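PDB 2GWM: 65 kDa virulence protein from Salmonella typhimurium, which probably transfers ADP-ribose from NAD+ to an arginine of host actin through this ADP-ribosyltransferase domain, preventing actin polymerisation and breaking down the cytoskeleton. Local coordinates for residues A[35-38]-A[42-45]; A[9-14]-A[18-23]; A[95-98]-A[103-106]; A[62-67]-A[107-112]. All coordinates share one frame; numbering follows the deposited sequence.

Contact 1: A[35-38]-A[42-45]; sequences ETLL and YLST
The backbone N-H groups of Tyr42 and Leu43 converge on Leu37 O, near the C-terminal end of helix 30-39. The bond from Leu43 N to Leu37 O is the straighter of the two, 3.2 Å long with 160° at the hydrogen; its donor stands well above the carbonyl plane. Tyr42 N comes nearer to Leu37 O, at 2.9 Å, but its 121° angle makes that bond weak.

The apolar contacts lie around this shared oxygen. With CG anti to its carbonyl carbon (chi1 -62°), the Leu37 side chain splits its two methyls between neighbours. Its CD2 meets CD2 of the Tyr42 ring at 3.9 Å, the side chains crossing near a right angle, while Leu37 CD1 lies beside Leu43 CD1, also at 3.9 Å, the two leucines pointing the same way. Leu38 works differently: its CD1 methyl packs against the 43-44 backbone, 3.6 Å from both Leu43 O and Ser44 O.

Outside the pair, Leu37 also packs on Phe53 and Met57 and Leu43 on Ala56, all of helix 50-69, where Asp63 takes the Tyr42 hydroxyl in a hydrogen bond.

The carbonyl shared unequally by two consecutive N-H groups holds the chain close to the helix end as it turns away, while Leu37 and Leu43 pack that turn on helix 50-69 at the surface of the domain.

Contact 2: A[9-14]-A[18-23]; sequences RYYSAQ and VINKYL
Tyr11 and Asn20 reach toward each other across a bend in helix 3-24, whose segments 9-14 and 18-23 run at 93° with their axes 10.9 Å apart at closest. A wider pi-type turn at 11-14 and missing turn-to-turn bonds at the N of Val18 and Lys21 accompany this change of direction.

The gap between the backbones is bridged mainly by the Tyr11 side chain, with Asn20 coming to meet it. Tyr11 holds CG opposite its own backbone N (chi1 171°), which sends the ring out from the helix until its hydroxyl meets the amide of Asn20. Asn20 takes the other course: its CG lies opposite the carbonyl carbon, at chi1 -65°, and the two side chains cross at about a right angle. The amide plane is turned steeply from the ring, which it meets at the edge rather than over a face. Tyr11 OH and the atom modelled as Asn20 OD1 are 2.8 Å apart. Ile19 comes to the same rim more loosely, its CG2 methyl 4.4 Å from Tyr11 CE1.

The Tyr11 ring also meets that of Phe109 with the planes at about 45°, Asn20 touches Ala108 and Phe109, and Ile19 packs on Tyr60 and Ile61 of helix 50-69. The Tyr11 side chain is about 6 Å from those of Ser111 and Glu148, two predicted active-site residues.

Chemically, the bend is spanned by a buried tyrosine that sets its hydroxyl against a polar amide while its ring edge keeps apolar company.

Contact 3: A[95-98]-A[103-106]; sequences KEYT and IIID
This is a helix-on-strand contact, with Ile104 of an edge strand packed against Tyr97 and Glu96 at the end of helix 91-97, and two waters joining the polar margins. The Ile104 CD1 methyl sits over one face of the Tyr97 ring in a CH-pi contact, 3.8 Å from the ring centroid and 23° off the normal. It leans toward one side of the ring, being 3.5 Å from Tyr97 CD1, and lies equally near the backbone at Glu96 O. The second branch, Ile104 CG2, runs further along the same tyrosine, reaching its CE1 and OH.

Strand 103-106 borders the five-stranded mixed sheet of the ADP-ribosyltransferase fold, antiparallel to strand 155-164, and a short loop brings the chain back from the helix to it. Ile104 points toward the helix and also touches Ile159, while Tyr97 packs on Ile194 and Met196 of strand 192-198.

One water donates to Glu96 OE1 at 3.1 Å and to Ile103 O. The other donates to Ile105 O and is hydrogen-bonded to Tyr97 OH, each at 3.0 Å, linking the ring's hydroxyl to the strand backbone.

Contact 4: A[62-67]-A[107-112]; sequences NDIAEG and KAFMST
The chain leading into the Ser-Thr-Ser strand of the transferase core meets helix 50-69 here, through the ring of Phe109 set against Ile64 and Ala65. Phe109 lies just before strand 110-112. Its CG stands opposite the carbonyl carbon, at chi1 -74°, and the ring projects across to the helix so that CZ leads. The Ile64 CG2 methyl, placed opposite that residue's backbone N, approaches obliquely and touches two ring carbons, 3.5 Å from Phe109 CZ and 3.6 Å from Phe109 CE1. The backbone N of Ala65 lies at the ring edge, near its plane, 4.0 Å from Phe109 CZ; Ala65 CB is 4.2 Å from Phe109 CZ. No hydrogen bond crosses between the segments, which meet through van der Waals contact alone, and the contact is buried.

Around it, Leu8 of helix 3-24 touches Ile64. Two residues beyond Phe109, the predicted active-site Ser111 gives its OG to a hydrogen bond with Glu148 OE2 and its backbone O to one with Arg81 NH1, both also predicted to be catalytic. Phe109 thus places the chain just before Ser111 against helix 50-69. Arg81, the Ser-Thr-Ser motif beginning at Ser111 and Glu148 match the R-S-E signature of the cholera-toxin-like ADP-ribosyltransferases; Glu148 closes a Glu-x-Glu motif, as in those that modify arginine.

Contacts 2 and 1 come first along the chain, one within helix 3-24 and the next at the end of helix 30-39; contact 3 is nested inside the loop that contact 4 closes. Contact 4 joins helix 50-69 to strand 110-112 of the three-stranded sheet. Its centre is 9 Å from that of contact 2, whose Tyr11 and Asn20 pack on Phe109. Probable hydrogen bonds connect contact 1 to both, Thr36 to Tyr10 and Tyr42 to Asp63. Contact 3 stands on the five-stranded sheet, its centre 34 Å from that of contact 1. The chain from 103 to 112 passes from that sheet's edge, by Phe109 against the helices, into the small sheet that holds the predicted active-site Ser111.

Contact 1: A[35-38]-A[42-45]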
loop_
_atom_site.group_PDB
_atom_site.type_symbol
_atom_site.label_atom_id
_atom_site.label_comp_id
_atom_site.label_asym_id
_atom_site.label_seq_id
_atom_site.Cartn_x
_atom_site.Cartn_y
_atom_site.Cartn_z
ATOM N N GLU A 35 -20.666 9.809 0.064
ATOM C CA GLU A 35 -20.913 10.330 1.367
ATOM C C GLU A 35 -19.681 11.058 1.921
ATOM O O GLU A 35 -19.788 12.097 2.562
ATOM C CB GLU A 35 -21.448 9.234 2.316
ATOM C CG GLU A 35 -22.447 9.713 3.280
ATOM C CD GLU A 35 -23.669 10.422 2.647
ATOM O OE1 GLU A 35 -24.399 9.846 1.780
ATOM O OE2 GLU A 35 -23.891 11.585 3.032
ATOM N N THR A 36 -18.502 10.497 1.663
ATOM C CA THR A 36 -17.240 11.141 2.001
ATOM C C THR A 36 -17.045 12.483 1.321
ATOM O O THR A 36 -16.659 13.477 1.935
ATOM C CB THR A 36 -16.068 10.206 1.709
ATOM O OG1 THR A 36 -16.120 9.076 2.602
ATOM C CG2 THR A 36 -14.732 10.965 1.777
ATOM N N LEU A 37 -17.302 12.522 0.026
ATOM C CA LEU A 37 -17.159 13.770 -0.700
ATOM C C LEU A 37 -18.072 14.850 -0.176
ATOM O O LEU A 37 -17.674 16.018 -0.077
ATOM C CB LEU A 37 -17.345 13.542 -2.170
ATOM C CG LEU A 37 -16.307 12.601 -2.801
ATOM C CD1 LEU A 37 -16.751 12.305 -4.235
ATOM C CD2 LEU A 37 -14.893 13.151 -2.794
ATOM N N LEU A 38 -19.274 14.459 0.213
ATOM C CA LEU A 38 -20.250 15.433 0.723
ATOM C C LEU A 38 -19.773 15.893 2.105
ATOM O O LEU A 38 -19.715 17.099 2.379
ATOM C CB LEU A 38 -21.644 14.831 0.798
ATOM C CG LEU A 38 -22.634 15.585 1.669
ATOM C CD1 LEU A 38 -22.828 16.979 1.151
ATOM C CD2 LEU A 38 -23.959 14.856 1.751
ATOM N N TYR A 42 -16.223 18.409 -0.650
ATOM C CA TYR A 42 -15.851 18.460 -2.040
ATOM C C TYR A 42 -17.067 18.569 -2.949
ATOM O O TYR A 42 -16.962 19.048 -4.055
ATOM C CB TYR A 42 -15.056 17.206 -2.443
ATOM C CG TYR A 42 -13.722 17.032 -1.747
ATOM C CD1 TYR A 42 -12.635 17.737 -2.153
ATOM C CD2 TYR A 42 -13.573 16.166 -0.678
ATOM C CE1 TYR A 42 -11.399 17.579 -1.565
ATOM C CE2 TYR A 42 -12.346 15.994 -0.082
ATOM C CZ TYR A 42 -11.258 16.722 -0.507
ATOM O OH TYR A 42 -10.053 16.515 0.150
ATOM N N LEU A 43 -18.198 18.071 -2.509
ATOM C CA LEU A 43 -19.455 18.231 -3.233
ATOM C C LEU A 43 -20.522 18.767 -2.317
ATOM O O LEU A 43 -20.477 18.563 -1.119
ATOM C CB LEU A 43 -19.934 16.906 -3.804
ATOM C CG LEU A 43 -18.998 16.299 -4.882
ATOM C CD1 LEU A 43 -19.502 14.901 -5.161
ATOM C CD2 LEU A 43 -18.961 17.132 -6.096
ATOM N N SER A 44 -21.513 19.453 -2.904
ATOM C CA SER A 44 -22.684 19.948 -2.113
ATOM C C SER A 44 -23.841 18.943 -1.839
ATOM O O SER A 44 -24.711 19.198 -0.967
ATOM C CB SER A 44 -23.262 21.214 -2.746
ATOM O OG SER A 44 -23.880 20.864 -3.969
ATOM N N THR A 45 -23.855 17.818 -2.573
ATOM C CA THR A 45 -24.848 16.734 -2.378
ATOM C C THR A 45 -24.175 15.384 -2.477
ATOM O O THR A 45 -23.070 15.288 -2.979
ATOM C CB THR A 45 -26.045 16.731 -3.406
ATOM O OG1 THR A 45 -25.615 16.317 -4.704
ATOM C CG2 THR A 45 -26.742 18.103 -3.491
#

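Contact 2: A[9-14]-A[18-23]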
loop_
_atom_site.group_PDB
_atom_site.type_symbol
_atom_site.label_atom_id
_atom_site.label_comp_id
_atom_site.label_asym_id
_atom_site.label_seq_id
_atom_site.Cartn_x
_atom_site.Cartn_y
_atom_site.Cartn_z
ATOM N N ARG A 9 -4.870 12.032 7.051
ATOM C CA ARG A 9 -5.352 11.424 8.304
ATOM C C ARG A 9 -6.640 10.653 8.074
ATOM O O ARG A 9 -6.796 9.529 8.547
ATOM C CB ARG A 9 -5.568 12.493 9.384
ATOM C CG ARG A 9 -4.294 13.168 9.907
ATOM C CD ARG A 9 -4.611 14.201 11.019
ATOM N NE ARG A 9 -3.388 14.743 11.574
ATOM C CZ ARG A 9 -2.603 14.127 12.468
ATOM N NH1 ARG A 9 -2.915 12.936 12.989
ATOM N NH2 ARG A 9 -1.476 14.726 12.862
ATOM N N TYR A 10 -7.570 11.238 7.317
ATOM C CA TYR A 10 -8.835 10.572 7.028
ATOM C C TYR A 10 -8.633 9.316 6.189
ATOM O O TYR A 10 -9.251 8.298 6.436
ATOM C CB TYR A 10 -9.758 11.557 6.296
ATOM C CG TYR A 10 -11.083 10.959 5.985
ATOM C CD1 TYR A 10 -12.116 11.021 6.881
ATOM C CD2 TYR A 10 -11.308 10.327 4.767
ATOM C CE1 TYR A 10 -13.325 10.452 6.588
ATOM C CE2 TYR A 10 -12.501 9.729 4.471
ATOM C CZ TYR A 10 -13.535 9.832 5.361
ATOM O OH TYR A 10 -14.793 9.308 5.094
ATOM N N TYR A 11 -7.788 9.390 5.169
ATOM C CA TYR A 11 -7.361 8.235 4.388
ATOM C C TYR A 11 -6.937 7.105 5.332
ATOM O O TYR A 11 -7.375 5.978 5.189
ATOM C CB TYR A 11 -6.171 8.628 3.483
ATOM C CG TYR A 11 -5.599 7.394 2.855
ATOM C CD1 TYR A 11 -6.108 6.888 1.678
ATOM C CD2 TYR A 11 -4.568 6.711 3.468
ATOM C CE1 TYR A 11 -5.597 5.694 1.136
ATOM C CE2 TYR A 11 -4.082 5.508 2.926
ATOM C CZ TYR A 11 -4.601 5.006 1.791
ATOM O OH TYR A 11 -4.097 3.803 1.290
ATOM N N SER A 12 -6.023 7.426 6.231
ATOM C CA SER A 12 -5.484 6.418 7.164
ATOM C C SER A 12 -6.587 5.787 8.032
ATOM O O SER A 12 -6.594 4.587 8.272
ATOM C CB SER A 12 -4.359 7.035 8.013
ATOM O OG SER A 12 -3.888 6.145 9.017
ATOM N N ALA A 13 -7.484 6.623 8.531
ATOM C CA ALA A 13 -8.555 6.150 9.400
ATOM C C ALA A 13 -9.579 5.307 8.674
ATOM O O ALA A 13 -10.031 4.273 9.179
ATOM C CB ALA A 13 -9.250 7.311 9.990
ATOM N N GLN A 14 -9.986 5.765 7.499
ATOM C CA GLN A 14 -11.107 5.133 6.818
ATOM C C GLN A 14 -11.145 5.282 5.309
ATOM O O GLN A 14 -11.737 4.429 4.646
ATOM C CB GLN A 14 -12.417 5.654 7.390
ATOM C CG GLN A 14 -12.577 7.151 7.274
ATOM C CD GLN A 14 -13.716 7.592 8.175
ATOM O OE1 GLN A 14 -14.817 7.161 7.950
ATOM N NE2 GLN A 14 -13.432 8.359 9.259
ATOM N N VAL A 18 -12.087 2.800 0.624
ATOM C CA VAL A 18 -12.824 3.136 -0.582
ATOM C C VAL A 18 -11.882 3.497 -1.744
ATOM O O VAL A 18 -12.060 3.064 -2.899
ATOM C CB VAL A 18 -13.746 4.331 -0.289
ATOM C CG1 VAL A 18 -14.304 4.948 -1.547
ATOM C CG2 VAL A 18 -14.875 3.884 0.643
ATOM N N ILE A 19 -10.901 4.339 -1.458
ATOM C CA ILE A 19 -10.049 4.929 -2.470
ATOM C C ILE A 19 -9.206 3.952 -3.279
ATOM O O ILE A 19 -9.019 4.144 -4.480
ATOM C CB ILE A 19 -9.036 5.890 -1.792
ATOM C CG1 ILE A 19 -9.718 7.209 -1.532
ATOM C CG2 ILE A 19 -7.800 6.099 -2.672
ATOM C CD1 ILE A 19 -9.746 8.104 -2.735
ATOM N N ASN A 20 -8.656 2.946 -2.618
ATOM C CA ASN A 20 -7.749 2.064 -3.320
ATOM C C ASN A 20 -8.468 1.161 -4.287
ATOM O O ASN A 20 -8.028 0.980 -5.410
ATOM C CB ASN A 20 -6.894 1.298 -2.300
ATOM C CG ASN A 20 -5.957 2.235 -1.488
ATOM O OD1 ASN A 20 -5.734 2.065 -0.252
ATOM N ND2 ASN A 20 -5.392 3.199 -2.176
ATOM N N LYS A 21 -9.652 0.682 -3.905
ATOM C CA LYS A 21 -10.484 -0.042 -4.875
ATOM C C LYS A 21 -10.855 0.844 -6.051
ATOM O O LYS A 21 -10.829 0.434 -7.202
ATOM C CB LYS A 21 -11.734 -0.608 -4.208
ATOM C CG LYS A 21 -11.449 -1.731 -3.259
ATOM C CD LYS A 21 -12.723 -2.227 -2.548
ATOM C CE LYS A 21 -12.458 -3.522 -1.823
ATOM N NZ LYS A 21 -13.711 -4.177 -1.276
ATOM N N TYR A 22 -11.224 2.080 -5.770
ATOM C CA TYR A 22 -11.536 3.057 -6.823
ATOM C C TYR A 22 -10.374 3.223 -7.817
ATOM O O TYR A 22 -10.542 3.118 -9.048
ATOM C CB TYR A 22 -11.871 4.407 -6.178
ATOM C CG TYR A 22 -12.190 5.518 -7.175
ATOM C CD1 TYR A 22 -13.426 5.587 -7.812
ATOM C CD2 TYR A 22 -11.257 6.487 -7.455
ATOM C CE1 TYR A 22 -13.712 6.566 -8.686
ATOM C CE2 TYR A 22 -11.527 7.523 -8.363
ATOM C CZ TYR A 22 -12.773 7.541 -8.983
ATOM O OH TYR A 22 -13.142 8.551 -9.840
ATOM N N LEU A 23 -9.190 3.432 -7.248
ATOM C CA LEU A 23 -7.991 3.686 -8.068
ATOM C C LEU A 23 -7.646 2.463 -8.867
ATOM O O LEU A 23 -7.206 2.590 -9.994
ATOM C CB LEU A 23 -6.805 4.102 -7.199
ATOM C CG LEU A 23 -6.845 5.554 -6.683
ATOM C CD1 LEU A 23 -5.892 5.781 -5.556
ATOM C CD2 LEU A 23 -6.578 6.538 -7.806
#

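Contact 3: A[95-98]-A[103-106]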
loop_
_atom_site.group_PDB
_atom_site.type_symbol
_atom_site.label_atom_id
_atom_site.label_comp_id
_atom_site.label_asym_id
_atom_site.label_seq_id
_atom_site.Cartn_x
_atom_site.Cartn_y
_atom_site.Cartn_z
ATOM N N LYS A 95 0.706 -14.331 -10.894
ATOM C CA LYS A 95 1.603 -14.606 -12.000
ATOM C C LYS A 95 2.453 -13.381 -12.290
ATOM O O LYS A 95 3.647 -13.494 -12.483
ATOM C CB LYS A 95 0.821 -14.954 -13.240
ATOM C CG LYS A 95 1.743 -15.210 -14.419
ATOM C CD LYS A 95 1.044 -15.875 -15.589
ATOM C CE LYS A 95 2.058 -16.193 -16.700
ATOM N NZ LYS A 95 3.141 -17.161 -16.268
ATOM N N GLU A 96 1.829 -12.212 -12.292
ATOM C CA GLU A 96 2.552 -10.941 -12.494
ATOM C C GLU A 96 3.686 -10.723 -11.464
ATOM O O GLU A 96 4.821 -10.368 -11.803
ATOM C CB GLU A 96 1.589 -9.746 -12.356
ATOM C CG GLU A 96 0.812 -9.389 -13.561
ATOM C CD GLU A 96 1.067 -7.927 -13.946
ATOM O OE1 GLU A 96 1.809 -7.735 -14.955
ATOM O OE2 GLU A 96 0.577 -7.000 -13.214
ATOM N N TYR A 97 3.377 -10.957 -10.199
ATOM C CA TYR A 97 4.331 -10.657 -9.140
ATOM C C TYR A 97 5.437 -11.708 -9.018
ATOM O O TYR A 97 6.414 -11.476 -8.306
ATOM C CB TYR A 97 3.568 -10.587 -7.798
ATOM C CG TYR A 97 2.935 -9.250 -7.528
ATOM C CD1 TYR A 97 1.959 -8.755 -8.374
ATOM C CD2 TYR A 97 3.358 -8.464 -6.497
ATOM C CE1 TYR A 97 1.386 -7.467 -8.162
ATOM C CE2 TYR A 97 2.776 -7.191 -6.276
ATOM C CZ TYR A 97 1.811 -6.721 -7.129
ATOM O OH TYR A 97 1.196 -5.473 -7.010
ATOM N N THR A 98 5.251 -12.838 -9.691
ATOM C CA THR A 98 6.237 -13.954 -9.618
ATOM C C THR A 98 6.883 -14.228 -10.947
ATOM O O THR A 98 7.494 -15.266 -11.171
ATOM C CB THR A 98 5.649 -15.269 -9.041
ATOM O OG1 THR A 98 4.557 -15.701 -9.838
ATOM C CG2 THR A 98 5.211 -15.086 -7.644
ATOM N N ILE A 103 7.887 -5.681 -14.485
ATOM C CA ILE A 103 7.710 -4.361 -13.900
ATOM C C ILE A 103 6.231 -4.157 -13.722
ATOM O O ILE A 103 5.459 -4.266 -14.692
ATOM C CB ILE A 103 8.362 -3.287 -14.783
ATOM C CG1 ILE A 103 9.870 -3.562 -14.790
ATOM C CG2 ILE A 103 8.073 -1.921 -14.243
ATOM C CD1 ILE A 103 10.582 -2.703 -15.538
ATOM N N ILE A 104 5.859 -3.898 -12.475
ATOM C CA ILE A 104 4.442 -3.776 -12.073
ATOM C C ILE A 104 4.167 -2.352 -11.599
ATOM O O ILE A 104 5.066 -1.691 -11.111
ATOM C CB ILE A 104 4.088 -4.764 -10.989
ATOM C CG1 ILE A 104 4.390 -6.169 -11.528
ATOM C CG2 ILE A 104 2.591 -4.652 -10.561
ATOM C CD1 ILE A 104 4.240 -7.206 -10.535
ATOM N N ILE A 105 2.966 -1.869 -11.893
ATOM C CA ILE A 105 2.523 -0.559 -11.417
ATOM C C ILE A 105 1.405 -0.836 -10.425
ATOM O O ILE A 105 0.423 -1.498 -10.761
ATOM C CB ILE A 105 1.974 0.308 -12.539
ATOM C CG1 ILE A 105 3.061 0.537 -13.578
ATOM C CG2 ILE A 105 1.498 1.631 -11.975
ATOM C CD1 ILE A 105 2.698 1.314 -14.711
ATOM N N ASP A 106 1.593 -0.361 -9.216
ATOM C CA ASP A 106 0.544 -0.374 -8.199
ATOM C C ASP A 106 -0.303 0.884 -8.344
ATOM O O ASP A 106 0.171 1.977 -8.071
ATOM C CB ASP A 106 1.116 -0.460 -6.783
ATOM C CG ASP A 106 0.036 -0.760 -5.723
ATOM O OD1 ASP A 106 -1.124 -0.375 -5.948
ATOM O OD2 ASP A 106 0.328 -1.389 -4.681
HETATM O O HOH W 1 2.608 -4.832 -15.511
HETATM O O HOH W 2 -0.246 -3.941 -9.174
#

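Contact 4: A[62-67]-A[107-112]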
loop_
_atom_site.group_PDB
_atom_site.type_symbol
_atom_site.label_atom_id
_atom_site.label_comp_id
_atom_site.label_asym_id
_atom_site.label_seq_id
_atom_site.Cartn_x
_atom_site.Cartn_y
_atom_site.Cartn_z
ATOM N N ASN A 62 -5.830 13.749 -4.661
ATOM C CA ASN A 62 -4.682 14.613 -4.755
ATOM C C ASN A 62 -4.402 15.270 -3.429
ATOM O O ASN A 62 -3.244 15.571 -3.141
ATOM C CB ASN A 62 -4.920 15.658 -5.836
ATOM C CG ASN A 62 -4.909 15.069 -7.246
ATOM O OD1 ASN A 62 -4.264 14.034 -7.459
ATOM N ND2 ASN A 62 -5.509 15.745 -8.209
ATOM N N ASP A 63 -5.442 15.580 -2.635
ATOM C CA ASP A 63 -5.172 16.158 -1.335
ATOM C C ASP A 63 -4.387 15.140 -0.488
ATOM O O ASP A 63 -3.510 15.522 0.226
ATOM C CB ASP A 63 -6.477 16.505 -0.622
ATOM C CG ASP A 63 -6.956 17.930 -0.927
ATOM O OD1 ASP A 63 -6.165 18.762 -1.347
ATOM O OD2 ASP A 63 -8.174 18.175 -0.677
ATOM N N ILE A 64 -4.867 13.905 -0.446
ATOM C CA ILE A 64 -4.194 12.874 0.335
ATOM C C ILE A 64 -2.749 12.701 -0.136
ATOM O O ILE A 64 -1.838 12.670 0.721
ATOM C CB ILE A 64 -4.937 11.518 0.155
ATOM C CG1 ILE A 64 -6.363 11.570 0.749
ATOM C CG2 ILE A 64 -4.097 10.433 0.814
ATOM C CD1 ILE A 64 -7.213 10.473 0.252
ATOM N N ALA A 65 -2.514 12.652 -1.452
ATOM C CA ALA A 65 -1.177 12.459 -1.989
ATOM C C ALA A 65 -0.282 13.630 -1.626
ATOM O O ALA A 65 0.916 13.485 -1.363
ATOM C CB ALA A 65 -1.223 12.219 -3.440
ATOM N N GLU A 66 -0.824 14.865 -1.720
ATOM C CA GLU A 66 -0.022 16.041 -1.397
ATOM C C GLU A 66 0.287 16.062 0.099
ATOM O O GLU A 66 1.418 16.412 0.463
ATOM C CB GLU A 66 -0.744 17.302 -1.820
ATOM C CG GLU A 66 -0.073 18.570 -1.341
ATOM C CD GLU A 66 1.296 18.797 -1.863
ATOM O OE1 GLU A 66 1.596 18.226 -2.946
ATOM O OE2 GLU A 66 2.067 19.532 -1.160
ATOM N N GLY A 67 -0.681 15.720 0.959
ATOM C CA GLY A 67 -0.373 15.626 2.359
ATOM C C GLY A 67 0.782 14.653 2.587
ATOM O O GLY A 67 1.700 14.911 3.320
ATOM N N LYS A 107 -1.548 0.704 -8.753
ATOM C CA LYS A 107 -2.424 1.856 -8.996
ATOM C C LYS A 107 -2.962 2.570 -7.767
ATOM O O LYS A 107 -3.440 3.681 -7.870
ATOM C CB LYS A 107 -3.586 1.428 -9.863
ATOM C CG LYS A 107 -3.100 1.054 -11.285
ATOM C CD LYS A 107 -4.279 0.800 -12.181
ATOM C CE LYS A 107 -3.834 0.203 -13.506
ATOM N NZ LYS A 107 -3.158 1.188 -14.464
ATOM N N ALA A 108 -2.921 1.908 -6.653
ATOM C CA ALA A 108 -3.456 2.379 -5.405
ATOM C C ALA A 108 -2.336 3.032 -4.573
ATOM O O ALA A 108 -1.140 2.885 -4.859
ATOM C CB ALA A 108 -4.049 1.188 -4.642
ATOM N N PHE A 109 -2.716 3.642 -3.449
ATOM C CA PHE A 109 -1.731 3.963 -2.427
ATOM C C PHE A 109 -1.150 2.617 -1.962
ATOM O O PHE A 109 -1.880 1.635 -1.872
ATOM C CB PHE A 109 -2.366 4.711 -1.294
ATOM C CG PHE A 109 -2.713 6.150 -1.601
ATOM C CD1 PHE A 109 -1.835 7.148 -1.291
ATOM C CD2 PHE A 109 -3.883 6.484 -2.217
ATOM C CE1 PHE A 109 -2.154 8.466 -1.535
ATOM C CE2 PHE A 109 -4.200 7.802 -2.496
ATOM C CZ PHE A 109 -3.315 8.758 -2.210
ATOM N N MET A 110 0.127 2.594 -1.703
ATOM C CA MET A 110 0.830 1.336 -1.330
ATOM C C MET A 110 1.351 1.453 0.099
ATOM O O MET A 110 2.168 2.295 0.391
ATOM C CB MET A 110 1.955 1.007 -2.299
ATOM C CG MET A 110 2.589 -0.380 -1.996
ATOM S SD MET A 110 3.968 -0.683 -3.127
ATOM C CE MET A 110 5.272 0.271 -2.480
ATOM N N SER A 111 0.811 0.632 1.004
ATOM C CA SER A 111 1.212 0.646 2.390
ATOM C C SER A 111 2.281 -0.420 2.669
ATOM O O SER A 111 2.144 -1.555 2.224
ATOM C CB SER A 111 0.005 0.349 3.261
ATOM O OG SER A 111 0.354 0.313 4.608
ATOM N N THR A 112 3.292 -0.022 3.406
ATOM C CA THR A 112 4.440 -0.888 3.734
ATOM C C THR A 112 4.892 -0.556 5.165
ATOM O O THR A 112 4.450 0.420 5.736
ATOM C CB THR A 112 5.639 -0.646 2.792
ATOM O OG1 THR A 112 6.256 0.623 3.057
ATOM C CG2 THR A 112 5.257 -0.769 1.354
#